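Local coordinates for putative 4-hydroxybenzoyl-CoA thioesterase (Geobacillus stearothermophilus, PDB 2OIW), which probably hydrolyses acyl-CoA thioesters, in the manner of the hotdog-fold 4-hydroxybenzoyl-CoA thioesterases, at residues 29-32 with 33-37; 36-39 with 40-44; 44-48 with 49-53; 91-95 with 96-100; 119-122 with 123-126. One frame throughout, in Å; residues are numbered along the deposited sequence.

Contact 1 of 5, residues 29-32 with 33-37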
loop_
_atom_site.group_PDB
_atom_site.type_symbol
_atom_site.label_atom_id
_atom_site.label_comp_id
_atom_site.label_asym_id
_atom_site.label_seq_id
_atom_site.Cartn_x
_atom_site.Cartn_y
_atom_site.Cartn_z
ATOM N N VAL A 29 7.766 1.038 4.645
ATOM C CA VAL A 29 7.457 -0.256 4.040
ATOM C C VAL A 29 8.780 -0.944 3.674
ATOM O O VAL A 29 8.957 -2.133 3.913
ATOM C CB VAL A 29 6.521 -0.131 2.813
ATOM C CG1 VAL A 29 6.473 -1.404 2.039
ATOM C CG2 VAL A 29 5.088 0.244 3.236
ATOM N N TRP A 30 9.715 -0.163 3.156
ATOM C CA TRP A 30 11.050 -0.663 2.812
ATOM C C TRP A 30 11.915 -0.968 4.059
ATOM O O TRP A 30 12.682 -1.963 4.102
ATOM C CB TRP A 30 11.706 0.421 1.945
ATOM C CG TRP A 30 11.128 0.503 0.551
ATOM C CD1 TRP A 30 10.239 -0.358 -0.041
ATOM C CD2 TRP A 30 11.495 1.451 -0.447
ATOM N NE1 TRP A 30 9.991 0.045 -1.341
ATOM C CE2 TRP A 30 10.761 1.149 -1.608
ATOM C CE3 TRP A 30 12.346 2.570 -0.451
ATOM C CZ2 TRP A 30 10.869 1.912 -2.766
ATOM C CZ3 TRP A 30 12.472 3.297 -1.601
ATOM C CH2 TRP A 30 11.744 2.965 -2.742
ATOM N N PHE A 31 11.800 -0.119 5.078
ATOM C CA PHE A 31 12.431 -0.380 6.389
ATOM C C PHE A 31 11.918 -1.672 7.000
ATOM O O PHE A 31 12.703 -2.467 7.499
ATOM C CB PHE A 31 12.191 0.778 7.382
ATOM C CG PHE A 31 13.141 1.939 7.212
ATOM C CD1 PHE A 31 14.481 1.732 6.866
ATOM C CD2 PHE A 31 12.697 3.229 7.443
ATOM C CE1 PHE A 31 15.354 2.813 6.742
ATOM C CE2 PHE A 31 13.541 4.309 7.326
ATOM C CZ PHE A 31 14.868 4.119 6.969
ATOM N N GLU A 32 10.610 -1.902 6.957
ATOM C CA GLU A 32 10.091 -3.184 7.470
ATOM C C GLU A 32 10.596 -4.377 6.643
ATOM O O GLU A 32 10.856 -5.454 7.180
ATOM C CB GLU A 32 8.552 -3.178 7.530
ATOM C CG GLU A 32 7.969 -4.449 8.235
ATOM C CD GLU A 32 6.455 -4.534 8.084
ATOM O OE1 GLU A 32 6.006 -4.601 6.925
ATOM O OE2 GLU A 32 5.725 -4.466 9.109
ATOM N N ALA A 33 10.712 -4.190 5.327
ATOM C CA ALA A 33 11.305 -5.216 4.465
ATOM C C ALA A 33 12.770 -5.535 4.908
ATOM O O ALA A 33 13.173 -6.683 4.966
ATOM C CB ALA A 33 11.240 -4.753 2.972
ATOM N N GLY A 34 13.553 -4.508 5.228
ATOM C CA GLY A 34 14.927 -4.675 5.755
ATOM C C GLY A 34 15.063 -5.375 7.108
ATOM O O GLY A 34 16.139 -5.875 7.445
ATOM N N ARG A 35 13.986 -5.403 7.885
ATOM C CA ARG A 35 13.936 -6.129 9.189
ATOM C C ARG A 35 13.705 -7.661 9.076
ATOM O O ARG A 35 13.736 -8.399 10.083
ATOM C CB ARG A 35 12.867 -5.483 10.075
ATOM C CG ARG A 35 13.146 -4.007 10.387
ATOM C CD ARG A 35 11.968 -3.362 11.098
ATOM N NE ARG A 35 12.076 -1.909 11.017
ATOM C CZ ARG A 35 11.047 -1.098 10.838
ATOM N NH1 ARG A 35 9.819 -1.597 10.703
ATOM N NH2 ARG A 35 11.259 0.210 10.760
ATOM N N HIS A 36 13.501 -8.142 7.846
ATOM C CA HIS A 36 13.220 -9.561 7.566
ATOM C C HIS A 36 14.097 -10.572 8.333
ATOM O O HIS A 36 13.580 -11.476 9.000
ATOM C CB HIS A 36 13.378 -9.813 6.056
ATOM C CG HIS A 36 12.880 -11.150 5.610
ATOM N ND1 HIS A 36 11.536 -11.425 5.447
ATOM C CD2 HIS A 36 13.542 -12.287 5.293
ATOM C CE1 HIS A 36 11.398 -12.675 5.036
ATOM N NE2 HIS A 36 12.599 -13.224 4.950
ATOM N N GLU A 37 15.419 -10.433 8.209
ATOM C CA GLU A 37 16.351 -11.322 8.925
ATOM C C GLU A 37 16.224 -11.250 10.460
ATOM O O GLU A 37 16.440 -12.225 11.156
ATOM C CB GLU A 37 17.789 -11.030 8.510
ATOM C CG GLU A 37 18.090 -11.324 7.039
ATOM C CD GLU A 37 17.704 -12.737 6.604
ATOM O OE1 GLU A 37 17.832 -13.699 7.404
ATOM O OE2 GLU A 37 17.296 -12.890 5.432
#

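Contact 2 of 5, residues 36-39 with 40-44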
loop_
_atom_site.group_PDB
_atom_site.type_symbol
_atom_site.label_atom_id
_atom_site.label_comp_id
_atom_site.label_asym_id
_atom_site.label_seq_id
_atom_site.Cartn_x
_atom_site.Cartn_y
_atom_site.Cartn_z
ATOM N N HIS A 36 13.501 -8.142 7.846
ATOM C CA HIS A 36 13.220 -9.561 7.566
ATOM C C HIS A 36 14.097 -10.572 8.333
ATOM O O HIS A 36 13.580 -11.476 9.000
ATOM C CB HIS A 36 13.378 -9.813 6.056
ATOM C CG HIS A 36 12.880 -11.150 5.610
ATOM N ND1 HIS A 36 11.536 -11.425 5.447
ATOM C CD2 HIS A 36 13.542 -12.287 5.293
ATOM C CE1 HIS A 36 11.398 -12.675 5.036
ATOM N NE2 HIS A 36 12.599 -13.224 4.950
ATOM N N GLU A 37 15.419 -10.433 8.209
ATOM C CA GLU A 37 16.351 -11.322 8.925
ATOM C C GLU A 37 16.224 -11.250 10.460
ATOM O O GLU A 37 16.440 -12.225 11.156
ATOM C CB GLU A 37 17.789 -11.030 8.510
ATOM C CG GLU A 37 18.090 -11.324 7.039
ATOM C CD GLU A 37 17.704 -12.737 6.604
ATOM O OE1 GLU A 37 17.832 -13.699 7.404
ATOM O OE2 GLU A 37 17.296 -12.890 5.432
ATOM N N ILE A 38 15.853 -10.089 10.965
ATOM C CA ILE A 38 15.598 -9.925 12.377
ATOM C C ILE A 38 14.350 -10.688 12.758
ATOM O O ILE A 38 14.390 -11.453 13.713
ATOM C CB ILE A 38 15.515 -8.432 12.799
ATOM C CG1 ILE A 38 16.911 -7.795 12.686
ATOM C CG2 ILE A 38 14.996 -8.302 14.249
ATOM C CD1 ILE A 38 16.932 -6.234 12.746
ATOM N N PHE A 39 13.245 -10.476 12.048
ATOM C CA PHE A 39 12.012 -11.248 12.276
ATOM C C PHE A 39 12.318 -12.757 12.248
ATOM O O PHE A 39 11.793 -13.525 13.068
ATOM C CB PHE A 39 10.929 -10.898 11.235
ATOM C CG PHE A 39 10.476 -9.458 11.284
ATOM C CD1 PHE A 39 10.666 -8.671 12.425
ATOM C CD2 PHE A 39 9.837 -8.887 10.195
ATOM C CE1 PHE A 39 10.233 -7.353 12.458
ATOM C CE2 PHE A 39 9.406 -7.563 10.224
ATOM C CZ PHE A 39 9.619 -6.800 11.351
ATOM N N LYS A 40 13.191 -13.164 11.331
ATOM C CA LYS A 40 13.475 -14.579 11.146
ATOM C C LYS A 40 14.192 -15.176 12.368
ATOM O O LYS A 40 14.039 -16.367 12.647
ATOM C CB LYS A 40 14.261 -14.813 9.850
ATOM C CG LYS A 40 14.103 -16.202 9.284
ATOM C CD LYS A 40 15.016 -16.435 8.079
ATOM C CE LYS A 40 14.840 -17.837 7.506
ATOM N NZ LYS A 40 14.953 -18.932 8.566
ATOM N N LEU A 41 14.935 -14.354 13.115
ATOM C CA LEU A 41 15.613 -14.842 14.330
ATOM C C LEU A 41 14.643 -15.194 15.474
ATOM O O LEU A 41 14.868 -16.160 16.231
ATOM C CB LEU A 41 16.662 -13.849 14.805
ATOM C CG LEU A 41 17.858 -13.666 13.862
ATOM C CD1 LEU A 41 18.672 -12.469 14.288
ATOM C CD2 LEU A 41 18.753 -14.919 13.807
ATOM N N PHE A 42 13.560 -14.424 15.556
ATOM C CA PHE A 42 12.468 -14.612 16.519
ATOM C C PHE A 42 11.422 -15.642 16.111
ATOM O O PHE A 42 10.832 -16.288 16.973
ATOM C CB PHE A 42 11.781 -13.270 16.792
ATOM C CG PHE A 42 12.631 -12.346 17.580
ATOM C CD1 PHE A 42 12.656 -12.420 18.971
ATOM C CD2 PHE A 42 13.486 -11.451 16.942
ATOM C CE1 PHE A 42 13.484 -11.574 19.707
ATOM C CE2 PHE A 42 14.305 -10.612 17.674
ATOM C CZ PHE A 42 14.305 -10.685 19.060
ATOM N N THR A 43 11.181 -15.766 14.805
ATOM C CA THR A 43 10.237 -16.723 14.259
ATOM C C THR A 43 10.889 -17.331 13.025
ATOM O O THR A 43 10.652 -16.858 11.894
ATOM C CB THR A 43 8.919 -16.017 13.878
ATOM O OG1 THR A 43 8.478 -15.216 14.985
ATOM C CG2 THR A 43 7.847 -17.022 13.525
ATOM N N PRO A 44 11.742 -18.354 13.227
ATOM C CA PRO A 44 12.434 -19.074 12.152
ATOM C C PRO A 44 11.618 -19.511 10.933
ATOM O O PRO A 44 12.090 -19.337 9.827
ATOM C CB PRO A 44 13.017 -20.278 12.882
ATOM C CG PRO A 44 13.372 -19.670 14.225
ATOM C CD PRO A 44 12.183 -18.842 14.553
#

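Contact 3 of 5, residues 44-48 with 49-53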
loop_
_atom_site.group_PDB
_atom_site.type_symbol
_atom_site.label_atom_id
_atom_site.label_comp_id
_atom_site.label_asym_id
_atom_site.label_seq_id
_atom_site.Cartn_x
_atom_site.Cartn_y
_atom_site.Cartn_z
ATOM N N PRO A 44 11.742 -18.354 13.227
ATOM C CA PRO A 44 12.434 -19.074 12.152
ATOM C C PRO A 44 11.618 -19.511 10.933
ATOM O O PRO A 44 12.090 -19.337 9.827
ATOM C CB PRO A 44 13.017 -20.278 12.882
ATOM C CG PRO A 44 13.372 -19.670 14.225
ATOM C CD PRO A 44 12.183 -18.842 14.553
ATOM N N ASP A 45 10.420 -20.058 11.124
ATOM C CA ASP A 45 9.556 -20.449 9.996
ATOM C C ASP A 45 8.687 -19.309 9.460
ATOM O O ASP A 45 7.914 -19.504 8.536
ATOM C CB ASP A 45 8.673 -21.645 10.378
ATOM C CG ASP A 45 7.666 -21.314 11.488
ATOM O OD1 ASP A 45 7.710 -20.202 12.095
ATOM O OD2 ASP A 45 6.828 -22.195 11.772
ATOM N N LEU A 46 8.817 -18.130 10.063
ATOM C CA LEU A 46 8.043 -16.922 9.721
ATOM C C LEU A 46 6.515 -17.081 9.748
ATOM O O LEU A 46 5.778 -16.332 9.087
ATOM C CB LEU A 46 8.543 -16.277 8.414
ATOM C CG LEU A 46 9.984 -15.747 8.530
ATOM C CD1 LEU A 46 10.600 -15.351 7.166
ATOM C CD2 LEU A 46 10.100 -14.574 9.541
ATOM N N SER A 47 6.072 -18.025 10.566
ATOM C CA SER A 47 4.666 -18.335 10.781
ATOM C C SER A 47 4.007 -17.239 11.608
ATOM O O SER A 47 4.557 -16.810 12.620
ATOM C CB SER A 47 4.581 -19.661 11.539
ATOM O OG SER A 47 3.236 -20.038 11.788
ATOM N N PHE A 48 2.833 -16.774 11.188
ATOM C CA PHE A 48 2.127 -15.799 12.001
ATOM C C PHE A 48 1.512 -16.385 13.266
ATOM O O PHE A 48 1.233 -15.661 14.215
ATOM C CB PHE A 48 1.119 -15.028 11.169
ATOM C CG PHE A 48 1.760 -14.049 10.242
ATOM C CD1 PHE A 48 2.435 -12.960 10.743
ATOM C CD2 PHE A 48 1.721 -14.233 8.873
ATOM C CE1 PHE A 48 3.069 -12.054 9.890
ATOM C CE2 PHE A 48 2.328 -13.305 8.009
ATOM C CZ PHE A 48 2.992 -12.233 8.512
ATOM N N LYS A 49 1.356 -17.700 13.292
ATOM C CA LYS A 49 1.024 -18.431 14.508
ATOM C C LYS A 49 2.046 -18.244 15.633
ATOM O O LYS A 49 1.690 -18.229 16.815
ATOM C CB LYS A 49 0.922 -19.927 14.185
ATOM C CG LYS A 49 -0.498 -20.450 14.075
ATOM C CD LYS A 49 -1.326 -19.756 13.016
ATOM C CE LYS A 49 -2.716 -19.377 13.590
ATOM N NZ LYS A 49 -3.382 -20.457 14.415
ATOM N N ARG A 50 3.309 -18.117 15.248
ATOM C CA ARG A 50 4.418 -18.012 16.171
ATOM C C ARG A 50 5.141 -16.644 16.084
ATOM O O ARG A 50 6.343 -16.550 16.309
ATOM C CB ARG A 50 5.370 -19.165 15.893
ATOM C CG ARG A 50 4.806 -20.477 16.417
ATOM C CD ARG A 50 5.624 -21.666 15.978
ATOM N NE ARG A 50 5.341 -22.079 14.606
ATOM C CZ ARG A 50 4.213 -22.667 14.191
ATOM N NH1 ARG A 50 3.201 -22.893 15.021
ATOM N NH2 ARG A 50 4.086 -22.997 12.921
ATOM N N TRP A 51 4.382 -15.604 15.754
ATOM C CA TRP A 51 4.904 -14.246 15.617
ATOM C C TRP A 51 5.146 -13.603 16.986
ATOM O O TRP A 51 4.346 -13.767 17.899
ATOM C CB TRP A 51 3.952 -13.367 14.799
ATOM C CG TRP A 51 4.669 -12.178 14.201
ATOM C CD1 TRP A 51 4.702 -10.904 14.694
ATOM C CD2 TRP A 51 5.491 -12.182 13.034
ATOM N NE1 TRP A 51 5.489 -10.108 13.900
ATOM C CE2 TRP A 51 5.982 -10.866 12.864
ATOM C CE3 TRP A 51 5.854 -13.168 12.101
ATOM C CZ2 TRP A 51 6.823 -10.508 11.803
ATOM C CZ3 TRP A 51 6.689 -12.800 11.027
ATOM C CH2 TRP A 51 7.163 -11.491 10.901
ATOM N N ARG A 52 6.229 -12.837 17.102
ATOM C CA ARG A 52 6.687 -12.301 18.387
ATOM C C ARG A 52 6.989 -10.794 18.367
ATOM O O ARG A 52 7.019 -10.161 19.408
ATOM C CB ARG A 52 7.936 -13.062 18.838
ATOM C CG ARG A 52 7.631 -14.488 19.136
ATOM C CD ARG A 52 8.838 -15.403 19.362
ATOM N NE ARG A 52 8.332 -16.781 19.199
ATOM C CZ ARG A 52 7.496 -17.380 20.053
ATOM N NH1 ARG A 52 7.103 -16.748 21.165
ATOM N NH2 ARG A 52 7.051 -18.612 19.799
HETATM N N MSE A 53 7.234 -10.249 17.183
HETATM C CA MSE A 53 7.773 -8.901 17.026
HETATM C C MSE A 53 6.674 -7.877 16.878
HETATM O O MSE A 53 5.927 -7.931 15.919
HETATM C CB MSE A 53 8.661 -8.863 15.792
HETATM C CG MSE A 53 10.002 -9.553 15.978
HETATM SE SE MSE A 53 11.326 -8.410 16.850
HETATM C CE MSE A 53 11.057 -8.876 18.691
#

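Contact 4 of 5, residues 91-95 with 96-100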
loop_
_atom_site.group_PDB
_atom_site.type_symbol
_atom_site.label_atom_id
_atom_site.label_comp_id
_atom_site.label_asym_id
_atom_site.label_seq_id
_atom_site.Cartn_x
_atom_site.Cartn_y
_atom_site.Cartn_z
ATOM N N GLU A 91 18.946 2.620 7.367
ATOM C CA GLU A 91 19.148 3.660 6.365
ATOM C C GLU A 91 18.719 3.139 5.002
ATOM O O GLU A 91 18.831 1.951 4.732
ATOM C CB GLU A 91 20.630 4.060 6.289
ATOM C CG GLU A 91 21.138 4.846 7.451
ATOM C CD GLU A 91 22.569 5.294 7.274
ATOM O OE1 GLU A 91 23.200 4.910 6.254
ATOM O OE2 GLU A 91 23.073 6.012 8.174
ATOM N N ILE A 92 18.213 4.028 4.157
ATOM C CA ILE A 92 17.974 3.680 2.754
ATOM C C ILE A 92 18.839 4.550 1.862
ATOM O O ILE A 92 18.874 5.771 2.028
ATOM C CB ILE A 92 16.483 3.801 2.360
ATOM C CG1 ILE A 92 15.613 2.961 3.291
ATOM C CG2 ILE A 92 16.274 3.330 0.945
ATOM C CD1 ILE A 92 14.153 3.145 3.045
ATOM N N HIS A 93 19.566 3.899 0.945
ATOM C CA HIS A 93 20.441 4.553 -0.005
ATOM C C HIS A 93 19.917 4.350 -1.440
ATOM O O HIS A 93 19.256 3.347 -1.756
ATOM C CB HIS A 93 21.874 3.991 0.065
ATOM C CG HIS A 93 22.565 4.191 1.382
ATOM N ND1 HIS A 93 23.933 4.303 1.487
ATOM C CD2 HIS A 93 22.085 4.279 2.650
ATOM C CE1 HIS A 93 24.271 4.459 2.758
ATOM N NE2 HIS A 93 23.166 4.445 3.485
ATOM N N GLN A 94 20.226 5.310 -2.301
ATOM C CA GLN A 94 19.965 5.194 -3.739
ATOM C C GLN A 94 21.107 5.919 -4.437
ATOM O O GLN A 94 21.533 6.982 -3.978
ATOM C CB GLN A 94 18.613 5.789 -4.130
ATOM C CG GLN A 94 18.241 5.611 -5.631
ATOM C CD GLN A 94 16.800 6.023 -5.951
ATOM O OE1 GLN A 94 16.421 7.188 -5.805
ATOM N NE2 GLN A 94 15.991 5.061 -6.402
ATOM N N ASN A 95 21.632 5.336 -5.515
ATOM C CA ASN A 95 22.744 5.974 -6.233
ATOM C C ASN A 95 23.927 6.279 -5.312
ATOM O O ASN A 95 24.608 7.289 -5.471
ATOM C CB ASN A 95 22.262 7.267 -6.913
ATOM C CG ASN A 95 23.185 7.704 -8.048
ATOM O OD1 ASN A 95 23.705 6.863 -8.808
ATOM N ND2 ASN A 95 23.425 9.016 -8.152
ATOM N N GLY A 96 24.124 5.425 -4.314
ATOM C CA GLY A 96 25.221 5.580 -3.364
ATOM C C GLY A 96 25.109 6.788 -2.445
ATOM O O GLY A 96 26.103 7.258 -1.953
ATOM N N VAL A 97 23.896 7.287 -2.216
ATOM C CA VAL A 97 23.659 8.455 -1.353
ATOM C C VAL A 97 22.616 8.041 -0.280
ATOM O O VAL A 97 21.630 7.363 -0.604
ATOM C CB VAL A 97 23.119 9.678 -2.201
ATOM C CG1 VAL A 97 22.758 10.872 -1.326
ATOM C CG2 VAL A 97 24.135 10.138 -3.256
ATOM N N VAL A 98 22.839 8.415 0.981
ATOM C CA VAL A 98 21.835 8.161 2.019
ATOM C C VAL A 98 20.630 9.072 1.761
ATOM O O VAL A 98 20.781 10.282 1.611
ATOM C CB VAL A 98 22.389 8.334 3.460
ATOM C CG1 VAL A 98 22.857 9.733 3.708
ATOM C CG2 VAL A 98 21.353 7.968 4.524
ATOM N N CYS A 99 19.450 8.476 1.663
ATOM C CA CYS A 99 18.259 9.247 1.376
ATOM C C CYS A 99 17.280 9.248 2.528
ATOM O O CYS A 99 16.438 10.123 2.587
ATOM C CB CYS A 99 17.577 8.741 0.098
ATOM S SG CYS A 99 18.597 8.988 -1.383
ATOM N N ALA A 100 17.354 8.245 3.401
ATOM C CA ALA A 100 16.454 8.140 4.553
ATOM C C ALA A 100 17.163 7.464 5.696
ATOM O O ALA A 100 17.916 6.512 5.474
ATOM C CB ALA A 100 15.193 7.358 4.201
#

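Contact 5 of 5, residues 119-122 with 123-126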
loop_
_atom_site.group_PDB
_atom_site.type_symbol
_atom_site.label_atom_id
_atom_site.label_comp_id
_atom_site.label_asym_id
_atom_site.label_seq_id
_atom_site.Cartn_x
_atom_site.Cartn_y
_atom_site.Cartn_z
ATOM N N ILE A 119 14.417 -11.360 25.610
ATOM C CA ILE A 119 14.986 -11.974 24.431
ATOM C C ILE A 119 15.839 -13.173 24.850
ATOM O O ILE A 119 16.744 -13.025 25.655
ATOM C CB ILE A 119 15.837 -10.957 23.669
ATOM C CG1 ILE A 119 14.975 -9.746 23.285
ATOM C CG2 ILE A 119 16.520 -11.615 22.481
ATOM C CD1 ILE A 119 15.733 -8.625 22.601
ATOM N N PRO A 120 15.516 -14.382 24.355
ATOM C CA PRO A 120 16.332 -15.534 24.780
ATOM C C PRO A 120 17.812 -15.360 24.402
ATOM O O PRO A 120 18.134 -14.688 23.411
ATOM C CB PRO A 120 15.705 -16.725 24.026
ATOM C CG PRO A 120 14.313 -16.289 23.692
ATOM C CD PRO A 120 14.412 -14.780 23.464
ATOM N N ASP A 121 18.693 -15.974 25.187
ATOM C CA ASP A 121 20.134 -15.774 25.026
ATOM C C ASP A 121 20.670 -16.141 23.640
ATOM O O ASP A 121 21.506 -15.401 23.088
ATOM C CB ASP A 121 20.926 -16.474 26.139
ATOM C CG ASP A 121 21.335 -15.517 27.254
ATOM O OD1 ASP A 121 21.601 -14.320 26.978
ATOM O OD2 ASP A 121 21.414 -15.966 28.414
ATOM N N ASP A 122 20.180 -17.251 23.072
ATOM C CA ASP A 122 20.640 -17.685 21.754
ATOM C C ASP A 122 20.452 -16.542 20.725
ATOM O O ASP A 122 21.357 -16.250 19.927
ATOM C CB ASP A 122 20.037 -19.062 21.324
ATOM C CG ASP A 122 18.552 -18.982 20.862
ATOM O OD1 ASP A 122 17.652 -19.296 21.673
ATOM O OD2 ASP A 122 18.272 -18.641 19.681
ATOM N N ILE A 123 19.308 -15.854 20.804
ATOM C CA ILE A 123 19.011 -14.718 19.929
ATOM C C ILE A 123 19.955 -13.535 20.179
ATOM O O ILE A 123 20.407 -12.892 19.231
ATOM C CB ILE A 123 17.550 -14.211 20.126
ATOM C CG1 ILE A 123 16.550 -15.358 20.052
ATOM C CG2 ILE A 123 17.224 -13.099 19.144
ATOM C CD1 ILE A 123 15.934 -15.526 18.742
ATOM N N ARG A 124 20.219 -13.240 21.458
ATOM C CA ARG A 124 21.090 -12.113 21.845
ATOM C C ARG A 124 22.459 -12.237 21.196
ATOM O O ARG A 124 22.985 -11.282 20.634
ATOM C CB ARG A 124 21.264 -12.060 23.363
ATOM C CG ARG A 124 20.059 -11.565 24.112
ATOM C CD ARG A 124 20.331 -11.424 25.619
ATOM N NE ARG A 124 19.057 -11.237 26.298
ATOM C CZ ARG A 124 18.423 -10.072 26.404
ATOM N NH1 ARG A 124 18.967 -8.944 25.914
ATOM N NH2 ARG A 124 17.244 -10.033 27.009
ATOM N N VAL A 125 23.028 -13.438 21.294
ATOM C CA VAL A 125 24.294 -13.753 20.639
ATOM C C VAL A 125 24.237 -13.440 19.143
ATOM O O VAL A 125 25.135 -12.773 18.605
ATOM C CB VAL A 125 24.669 -15.227 20.824
ATOM C CG1 VAL A 125 26.109 -15.469 20.351
ATOM C CG2 VAL A 125 24.491 -15.637 22.273
ATOM N N LYS A 126 23.184 -13.919 18.484
ATOM C CA LYS A 126 22.980 -13.666 17.046
ATOM C C LYS A 126 22.858 -12.171 16.711
ATOM O O LYS A 126 23.470 -11.677 15.749
ATOM C CB LYS A 126 21.751 -14.434 16.543
ATOM C CG LYS A 126 21.855 -15.939 16.802
ATOM C CD LYS A 126 20.890 -16.747 15.975
ATOM C CE LYS A 126 21.527 -18.088 15.639
ATOM N NZ LYS A 126 22.824 -17.917 14.882
#

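Contact 1 of 5, residues 29-32 with 33-37
The central helix of the hotdog fold breaks here: Phe-31 and Glu-32, in the last turn of helix 27-34, meet Arg-35, the residue that separates it from helix 36-42. Regular i to i+4 bonds run up to the break, Ala-33 N to Val-29 O (3.1 Å) and Gly-34 N to Trp-30 O (2.9 Å). Arg-35 N then bonds to Glu-32 O at 3.2 Å and only weakly to Phe-31 O, a local tightening of the turn. The Arg-35 side chain doubles back over the preceding turn. With its first torsion placing CG beside the backbone N (chi1 -61°) and the chain extended to NE, Arg-35 CG passes 3.3 Å from Phe-31 O, and the guanidinium lays one face over the 31-32 peptide. Arg-35 NH2 reaches Phe-31 CB at 3.5 Å, while Arg-35 NH1 lies 3.6 Å from Glu-32 CA. A salt bridge to Glu-90 fixes the tip of Arg-35. A leucine here would probably leave Glu-90 without its charged mate and uncover the 31-32 peptide. The Glu-32 carboxylate turns elsewhere, to Asn-23 and Asn-24 of the third subunit. Trp-30 and Phe-31 press on strands 72-81 and 85-94, Trp-30 and Ala-33 also touch strand 5-9, and the helix thus lies against the sheet that curls around it.

Contact 2 of 5, residues 36-39 with 40-44
Lys-40 packs back against His-36 and Glu-37, one turn earlier in helix 36-42, and then reaches forward to the end of the helix. Lys-40 CB sits 3.5 Å from His-36 O, the carbonyl that accepts Lys-40 N at 2.9 Å. CG stands anti to the backbone N (chi1 -156°) and carries the chain alongside Glu-37, both side chains pointing the same way. Lys-40 CD comes to 4.0 Å from Glu-37 OE1, a contact of the aliphatic part only, since the ammonium lies well beyond the carboxylate. The chain is extended until its final bend at chi4, which turns Lys-40 NZ onto an in-plane lone pair of Pro-44 O, 3.2 Å away. Lys-40 therefore bridges the last helical turn and the loop that follows. On the buried side Phe-42 lies beside Ile-38: Phe-42 CD2 meets Ile-38 O at 3.4 Å, with the oxygen near the ring plane at its edge, and Phe-42 CE2 touches Ile-38 CG2 at 4.2 Å. Phe-39 O closes the helix, taking Thr-43 N at 2.9 Å and Phe-42 N weakly. Ile-38 and Phe-42 rest on Leu-86 of strand 85-94, and Phe-39 meets Trp-51 edge-to-face. An exposed flank bearing Lys-40 and an apolar flank pressed on the sheet are what an amphipathic helix presents, here in the central helix of a hotdog domain.

Contact 3 of 5, residues 44-48 with 49-53
Residues 44-48 and 49-53 fold into an irregular loop of turns, where Arg-50 N bonds to Ser-47 O (3.2 Å) and Leu-46 takes left-handed helical angles (phi 55°). An Asx turn opens the loop, which joins helix 36-42 to strand 53-62 in the hotdog fold: Ser-47 N donates to Asp-45 OD1. Asp-45 OD2 receives Arg-50 side-on, from NE at 3.2 Å and NH2 at 3.1 Å, making a salt bridge with both nitrogens on one atom. Ser-47 OG lies over one face of that guanidinium. Phe-48 runs beside Trp-51, the planes inclined by 35°, with Phe-48 CD1 3.7 Å from Trp-51 CE3 and Phe-48 CE1 over one face of the indole, offset toward its rim. The first side-chain torsion of Trp-51 (chi1 -158°) sets CG opposite the backbone N and brings the indole back to Phe-48 and Leu-46. An alanine in place of Trp-51 would probably open a gap beside Phe-48 and Leu-46 and deprive Phe-39 of its edge-to-face partner. On the six-membered ring, Trp-51 CZ3 meets Leu-46 CD2 at 4.1 Å.

Contact 4 of 5, residues 91-95 with 96-100
Ile-92 and Ala-100, His-93 and Val-98, and Gln-94 and Val-97 pair across the tip of an antiparallel beta hairpin, strand 85-94 turning into strand 97-110 of the sheet. A type I' turn reverses the chain, with Asn-95 and Gly-96 both at positive phi and Val-97 N bonded to Gln-94 O (3.0 Å). Gln-94 N returns a bond to Val-97 O. Beyond this, the register slips by one residue: Cys-99 N (2.8 Å) and Ala-100 N (3.2 Å) both donate to Ile-92 O, a classic beta bulge within the curled sheet of the hotdog fold. On one face His-93 lays its ring over Val-98 CA, a CH-pi contact 4.1 Å from the ring centroid. The ring is held from turning by His-93 NE2, which gives a nearly straight bond (172°) to the anti side of Glu-91 OE1 at 2.8 Å; Tyr-89 OH bonds to the second oxygen, OE2. Val-98 CG2, 4.0 Å from Glu-91 OE1, packs beside this pair. Ile-92 and Ala-100 touch CB to CB at 4.2 Å on the other face, where Val-27 of the central helix covers both and Trp-30 and Phe-31 add to the cover over Ile-92.

Contact 5 of 5, residues 119-122 with 123-126
Ile-119, just ahead of helix 121-128, meets Ile-123 and Arg-124 of its first turn. Ile-119 CG2 touches Ile-123 CB at 3.7 Å, the two side chains crossing at about a right angle, and Pro-120 CD lies alongside Ile-123 CG1. Arg-124 runs back past the helix start, extended from CG to NE, and sets one guanidinium face against Ile-119 CB, which is 3.7 Å from Arg-124 NH2. Asp-121 OD1 approaches Arg-124 CD at 3.4 Å, but the charged groups stay beyond salt-bridge range. Behind these contacts stands the helix start: Pro-120, at the N-cap position, offers its carbonyl O to Arg-124 N (3.2 Å) and weakly to Ile-123 N, while Asp-121 O takes Val-125 N. The Arg-124 tip is anchored farther out, NH1 on Gly-82 O and NH2 on Asn-83 O. Ile-119 and Arg-124 lean on Ile-81 of strand 72-81, and Ile-119 and Ile-123 on Phe-42 of helix 36-42, so the short helix packs between the end of strand 72-81 and the C-terminal end of helix 36-42.

From the N terminus, contact 1 spans the break in the central helix and runs straight into contact 2, with which it shares His-36 and Glu-37. Contact 2 ends at Pro-44, where contact 3 starts and closes the loop leading to strand 53-62; Thr-43 OG1 and Arg-50 O join the two. All five are local and follow in series, the first three overlapping end to end; none encloses another. Contact 4 turns the hairpin of strands 85-94 and 97-110 and packs back on contact 1 through Phe-31 and Ile-92. Contact 5 begins the last helix and meets contact 2 through Phe-42. Contacts 4 and 5 stand on opposite sides of the chain's centre, centres about 30 Å apart.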